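Local coordinates for protein SmhA (Serratia marcescens, PDB 7A27) that probably acts as one component of the tripartite alpha-helical pore-forming toxin Smh, captured here in its soluble form, at residues 144-158 with 274-288. Residues are numbered along the deposited sequence; the frame is centred on the assembly and turned at random.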
loop_
_atom_site.group_PDB
_atom_site.type_symbol
_atom_site.label_atom_id
_atom_site.label_comp_id
_atom_site.label_asym_id
_atom_site.label_seq_id
_atom_site.Cartn_x
_atom_site.Cartn_y
_atom_site.Cartn_z
ATOM N N MET A 144 10.533 -12.408 -9.696
ATOM C CA MET A 144 11.594 -11.372 -9.617
ATOM C C MET A 144 12.944 -12.067 -9.374
ATOM O O MET A 144 13.946 -11.691 -10.036
ATOM C CB MET A 144 11.302 -10.371 -8.496
ATOM C CG MET A 144 12.233 -9.179 -8.513
ATOM S SD MET A 144 11.824 -7.949 -7.261
ATOM C CE MET A 144 12.144 -8.878 -5.762
ATOM N N GLY A 145 12.961 -13.058 -8.480
ATOM C CA GLY A 145 14.162 -13.841 -8.157
ATOM C C GLY A 145 14.795 -14.433 -9.404
ATOM O O GLY A 145 16.038 -14.410 -9.506
ATOM N N ASN A 146 13.978 -14.956 -10.320
ATOM C CA ASN A 146 14.439 -15.622 -11.565
ATOM C C ASN A 146 14.995 -14.576 -12.534
ATOM O O ASN A 146 15.969 -14.880 -13.242
ATOM C CB ASN A 146 13.329 -16.428 -12.240
ATOM C CG ASN A 146 12.999 -17.709 -11.509
ATOM O OD1 ASN A 146 13.821 -18.254 -10.775
ATOM N ND2 ASN A 146 11.797 -18.208 -11.728
ATOM N N PHE A 147 14.397 -13.392 -12.582
ATOM C CA PHE A 147 14.852 -12.336 -13.514
ATOM C C PHE A 147 16.176 -11.780 -12.979
ATOM O O PHE A 147 17.033 -11.450 -13.819
ATOM C CB PHE A 147 13.776 -11.270 -13.752
ATOM C CG PHE A 147 14.116 -10.325 -14.881
ATOM C CD1 PHE A 147 14.102 -10.765 -16.194
ATOM C CD2 PHE A 147 14.506 -9.017 -14.629
ATOM C CE1 PHE A 147 14.440 -9.910 -17.229
ATOM C CE2 PHE A 147 14.838 -8.158 -15.667
ATOM C CZ PHE A 147 14.811 -8.608 -16.966
ATOM N N LEU A 148 16.361 -11.706 -11.652
ATOM C CA LEU A 148 17.641 -11.237 -11.040
ATOM C C LEU A 148 18.779 -12.192 -11.419
ATOM O O LEU A 148 19.821 -11.691 -11.821
ATOM C CB LEU A 148 17.502 -11.097 -9.522
ATOM C CG LEU A 148 16.913 -9.771 -9.053
ATOM C CD1 LEU A 148 16.534 -9.840 -7.575
ATOM C CD2 LEU A 148 17.889 -8.628 -9.312
ATOM N N ASN A 149 18.564 -13.507 -11.333
ATOM C CA ASN A 149 19.564 -14.535 -11.724
ATOM C C ASN A 149 19.929 -14.367 -13.209
ATOM O O ASN A 149 21.047 -14.781 -13.593
ATOM C CB ASN A 149 19.077 -15.962 -11.464
ATOM C CG ASN A 149 18.802 -16.257 -10.005
ATOM O OD1 ASN A 149 19.341 -15.606 -9.116
ATOM N ND2 ASN A 149 17.964 -17.244 -9.742
ATOM N N VAL A 150 19.021 -13.796 -14.013
ATOM C CA VAL A 150 19.227 -13.549 -15.472
ATOM C C VAL A 150 20.142 -12.328 -15.639
ATOM O O VAL A 150 21.088 -12.404 -16.459
ATOM C CB VAL A 150 17.895 -13.396 -16.233
ATOM C CG1 VAL A 150 18.089 -12.864 -17.648
ATOM C CG2 VAL A 150 17.109 -14.696 -16.252
ATOM N N ILE A 151 19.874 -11.243 -14.905
ATOM C CA ILE A 151 20.700 -9.998 -14.946
ATOM C C ILE A 151 22.104 -10.335 -14.439
ATOM O O ILE A 151 23.091 -9.851 -15.033
ATOM C CB ILE A 151 20.068 -8.860 -14.112
ATOM C CG1 ILE A 151 18.771 -8.361 -14.751
ATOM C CG2 ILE A 151 21.056 -7.719 -13.897
ATOM C CD1 ILE A 151 18.150 -7.162 -14.071
ATOM N N ASP A 152 22.175 -11.137 -13.377
ATOM C CA ASP A 152 23.441 -11.464 -12.684
ATOM C C ASP A 152 24.363 -12.279 -13.588
ATOM O O ASP A 152 25.540 -11.899 -13.699
ATOM C CB ASP A 152 23.217 -12.144 -11.338
ATOM C CG ASP A 152 24.246 -11.563 -10.384
ATOM O OD1 ASP A 152 24.114 -10.328 -10.122
ATOM O OD2 ASP A 152 25.230 -12.296 -10.000
ATOM N N ALA A 153 23.847 -13.333 -14.224
ATOM C CA ALA A 153 24.598 -14.193 -15.173
ATOM C C ALA A 153 25.252 -13.323 -16.255
ATOM O O ALA A 153 26.411 -13.569 -16.586
ATOM C CB ALA A 153 23.680 -15.228 -15.775
ATOM N N ILE A 154 24.532 -12.318 -16.754
ATOM C CA ILE A 154 25.016 -11.367 -17.799
ATOM C C ILE A 154 26.144 -10.511 -17.213
ATOM O O ILE A 154 27.214 -10.427 -17.875
ATOM C CB ILE A 154 23.855 -10.500 -18.336
ATOM C CG1 ILE A 154 22.808 -11.365 -19.044
ATOM C CG2 ILE A 154 24.347 -9.358 -19.220
ATOM C CD1 ILE A 154 21.521 -10.642 -19.333
ATOM N N GLU A 155 25.923 -9.915 -16.028
ATOM C CA GLU A 155 26.886 -8.996 -15.359
ATOM C C GLU A 155 28.183 -9.734 -14.998
ATOM O O GLU A 155 29.238 -9.125 -15.207
ATOM C CB GLU A 155 26.259 -8.334 -14.132
ATOM C CG GLU A 155 25.327 -7.181 -14.461
ATOM C CD GLU A 155 24.686 -6.497 -13.247
ATOM O OE1 GLU A 155 24.869 -6.994 -12.107
ATOM O OE2 GLU A 155 24.014 -5.449 -13.426
ATOM N N GLN A 156 28.112 -10.984 -14.516
ATOM C CA GLN A 156 29.284 -11.807 -14.095
ATOM C C GLN A 156 30.283 -12.018 -15.234
ATOM O O GLN A 156 31.387 -12.467 -14.922
ATOM C CB GLN A 156 28.886 -13.199 -13.589
ATOM C CG GLN A 156 28.242 -13.200 -12.199
ATOM C CD GLN A 156 29.156 -12.868 -11.038
ATOM O OE1 GLN A 156 30.341 -12.561 -11.182
ATOM N NE2 GLN A 156 28.588 -12.926 -9.850
ATOM N N GLY A 157 29.916 -11.712 -16.482
ATOM C CA GLY A 157 30.787 -11.908 -17.657
ATOM C C GLY A 157 31.257 -10.604 -18.268
ATOM O O GLY A 157 31.886 -10.675 -19.339
ATOM N N LEU A 158 30.983 -9.462 -17.630
ATOM C CA LEU A 158 31.379 -8.120 -18.141
ATOM C C LEU A 158 32.807 -7.772 -17.700
ATOM O O LEU A 158 33.256 -8.311 -16.664
ATOM C CB LEU A 158 30.431 -7.053 -17.586
ATOM C CG LEU A 158 28.955 -7.185 -17.954
ATOM C CD1 LEU A 158 28.141 -6.108 -17.251
ATOM C CD2 LEU A 158 28.758 -7.105 -19.464
ATOM N N LEU A 274 21.057 -4.702 -21.585
ATOM C CA LEU A 274 21.207 -4.922 -20.120
ATOM C C LEU A 274 20.670 -3.685 -19.398
ATOM O O LEU A 274 19.959 -3.868 -18.398
ATOM C CB LEU A 274 22.671 -5.177 -19.768
ATOM C CG LEU A 274 22.987 -5.279 -18.276
ATOM C CD1 LEU A 274 22.311 -6.494 -17.639
ATOM C CD2 LEU A 274 24.498 -5.351 -18.064
ATOM N N SER A 275 21.000 -2.484 -19.894
ATOM C CA SER A 275 20.507 -1.183 -19.367
ATOM C C SER A 275 18.977 -1.251 -19.229
ATOM O O SER A 275 18.449 -0.877 -18.160
ATOM C CB SER A 275 20.935 -0.037 -20.254
ATOM O OG SER A 275 22.352 -0.003 -20.412
ATOM N N VAL A 276 18.292 -1.744 -20.268
ATOM C CA VAL A 276 16.805 -1.891 -20.289
ATOM C C VAL A 276 16.399 -2.852 -19.163
ATOM O O VAL A 276 15.617 -2.447 -18.299
ATOM C CB VAL A 276 16.292 -2.369 -21.659
ATOM C CG1 VAL A 276 14.802 -2.684 -21.613
ATOM C CG2 VAL A 276 16.580 -1.368 -22.765
ATOM N N ALA A 277 16.947 -4.066 -19.161
ATOM C CA ALA A 277 16.666 -5.118 -18.158
ATOM C C ALA A 277 16.761 -4.536 -16.738
ATOM O O ALA A 277 15.863 -4.831 -15.925
ATOM C CB ALA A 277 17.601 -6.279 -18.355
ATOM N N LYS A 278 17.788 -3.717 -16.474
ATOM C CA LYS A 278 18.039 -3.089 -15.153
ATOM C C LYS A 278 16.937 -2.081 -14.830
ATOM O O LYS A 278 16.478 -2.087 -13.667
ATOM C CB LYS A 278 19.384 -2.358 -15.112
ATOM C CG LYS A 278 20.640 -3.206 -15.091
ATOM C CD LYS A 278 21.838 -2.393 -14.578
ATOM C CE LYS A 278 22.626 -3.121 -13.510
ATOM N NZ LYS A 278 21.802 -3.619 -12.381
ATOM N N SER A 279 16.548 -1.261 -15.819
ATOM C CA SER A 279 15.487 -0.228 -15.705
ATOM C C SER A 279 14.147 -0.863 -15.299
ATOM O O SER A 279 13.419 -0.242 -14.462
ATOM C CB SER A 279 15.324 0.532 -16.977
ATOM O OG SER A 279 14.134 1.289 -16.907
ATOM N N VAL A 280 13.824 -2.024 -15.890
ATOM C CA VAL A 280 12.562 -2.783 -15.638
ATOM C C VAL A 280 12.608 -3.356 -14.226
ATOM O O VAL A 280 11.615 -3.185 -13.493
ATOM C CB VAL A 280 12.337 -3.910 -16.665
ATOM C CG1 VAL A 280 11.199 -4.832 -16.262
ATOM C CG2 VAL A 280 12.072 -3.347 -18.046
ATOM N N GLN A 281 13.719 -4.019 -13.882
ATOM C CA GLN A 281 13.923 -4.694 -12.576
ATOM C C GLN A 281 13.818 -3.672 -11.438
ATOM O O GLN A 281 13.304 -4.055 -10.365
ATOM C CB GLN A 281 15.261 -5.426 -12.574
ATOM C CG GLN A 281 15.671 -5.949 -11.212
ATOM C CD GLN A 281 14.603 -6.788 -10.556
ATOM O OE1 GLN A 281 13.735 -7.362 -11.227
ATOM N NE2 GLN A 281 14.673 -6.846 -9.230
ATOM N N ALA A 282 14.281 -2.433 -11.646
ATOM C CA ALA A 282 14.219 -1.363 -10.626
ATOM C C ALA A 282 12.750 -1.068 -10.289
ATOM O O ALA A 282 12.433 -0.878 -9.107
ATOM C CB ALA A 282 14.945 -0.143 -11.125
ATOM N N GLN A 283 11.896 -1.026 -11.316
ATOM C CA GLN A 283 10.433 -0.764 -11.197
ATOM C C GLN A 283 9.753 -1.973 -10.539
ATOM O O GLN A 283 8.890 -1.764 -9.660
ATOM C CB GLN A 283 9.847 -0.447 -12.572
ATOM C CG GLN A 283 10.346 0.856 -13.193
ATOM C CD GLN A 283 9.950 0.999 -14.642
ATOM O OE1 GLN A 283 9.754 0.007 -15.363
ATOM N NE2 GLN A 283 9.812 2.249 -15.070
ATOM N N ALA A 284 10.145 -3.196 -10.913
ATOM C CA ALA A 284 9.610 -4.452 -10.339
ATOM C C ALA A 284 9.895 -4.469 -8.842
ATOM O O ALA A 284 8.962 -4.744 -8.076
ATOM C CB ALA A 284 10.231 -5.642 -11.022
ATOM N N GLN A 285 11.156 -4.195 -8.469
ATOM C CA GLN A 285 11.652 -4.159 -7.069
ATOM C C GLN A 285 10.693 -3.300 -6.245
ATOM O O GLN A 285 10.236 -3.798 -5.225
ATOM C CB GLN A 285 13.072 -3.594 -7.011
ATOM C CG GLN A 285 13.786 -3.705 -5.664
ATOM C CD GLN A 285 14.349 -5.086 -5.441
ATOM O OE1 GLN A 285 15.211 -5.561 -6.192
ATOM N NE2 GLN A 285 13.853 -5.741 -4.402
ATOM N N LEU A 286 10.387 -2.070 -6.668
ATOM C CA LEU A 286 9.521 -1.154 -5.879
ATOM C C LEU A 286 8.169 -1.819 -5.646
ATOM O O LEU A 286 7.704 -1.811 -4.493
ATOM C CB LEU A 286 9.337 0.184 -6.600
ATOM C CG LEU A 286 10.589 1.043 -6.718
ATOM C CD1 LEU A 286 10.305 2.294 -7.543
ATOM C CD2 LEU A 286 11.126 1.401 -5.334
ATOM N N PHE A 287 7.586 -2.382 -6.708
ATOM C CA PHE A 287 6.255 -3.043 -6.682
ATOM C C PHE A 287 6.288 -4.253 -5.748
ATOM O O PHE A 287 5.466 -4.299 -4.820
ATOM C CB PHE A 287 5.807 -3.434 -8.087
ATOM C CG PHE A 287 4.528 -4.227 -8.149
ATOM C CD1 PHE A 287 3.303 -3.632 -7.887
ATOM C CD2 PHE A 287 4.547 -5.557 -8.503
ATOM C CE1 PHE A 287 2.127 -4.360 -7.927
ATOM C CE2 PHE A 287 3.364 -6.274 -8.599
ATOM C CZ PHE A 287 2.157 -5.679 -8.295
ATOM N N VAL A 288 7.224 -5.180 -5.951
ATOM C CA VAL A 288 7.291 -6.449 -5.174
ATOM C C VAL A 288 7.655 -6.166 -3.716
ATOM O O VAL A 288 7.089 -6.836 -2.848
ATOM C CB VAL A 288 8.270 -7.445 -5.811
ATOM C CG1 VAL A 288 8.472 -8.666 -4.940
ATOM C CG2 VAL A 288 7.786 -7.857 -7.190
#
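Gln281 enters helix 144-155 as a knob among Met144, Phe147, Leu148 and Ile151, the close-packed part of this roughly antiparallel helix pair (150° between the segments' directions). A chi1 of 170° sends Gln281 CG away from its own N, and with the bend at chi2 its side chain crosses that of Met144 at about a right angle, Gln281 NE2 lying 3.5 Å from Met144 CG and making a weak hydrogen bond to Met144 SD; Gln281 OE1 is hydrogen-bonded to Tyr57 OH. Met144 returns the knobs-into-holes interlock, its CE meeting Val288 CG1 at 3.8 Å. Seven residues on, Ile151 is another knob, CD1 resting 3.7 Å from Gln281 CB, while the Phe147 ring turns its edge to the backbone, CE2 3.5 Å from Ala277 O. Buried Leu274 continues the apolar packing, CD1 on Ile151 and Ile154, CD2 on Leu158. The looser, partly exposed side holds Leu148 and Gln285 flanking Gln281, and a Glu155-Lys278 salt bridge whose carboxylate position is less certain. This pair belongs to one end of the elongated helical bundle: helix 48-96 packs alongside, stacking Tyr57 on Phe147, while helices 14-37 and 247-268 and strand 230-237 line other sides of helix 272-299.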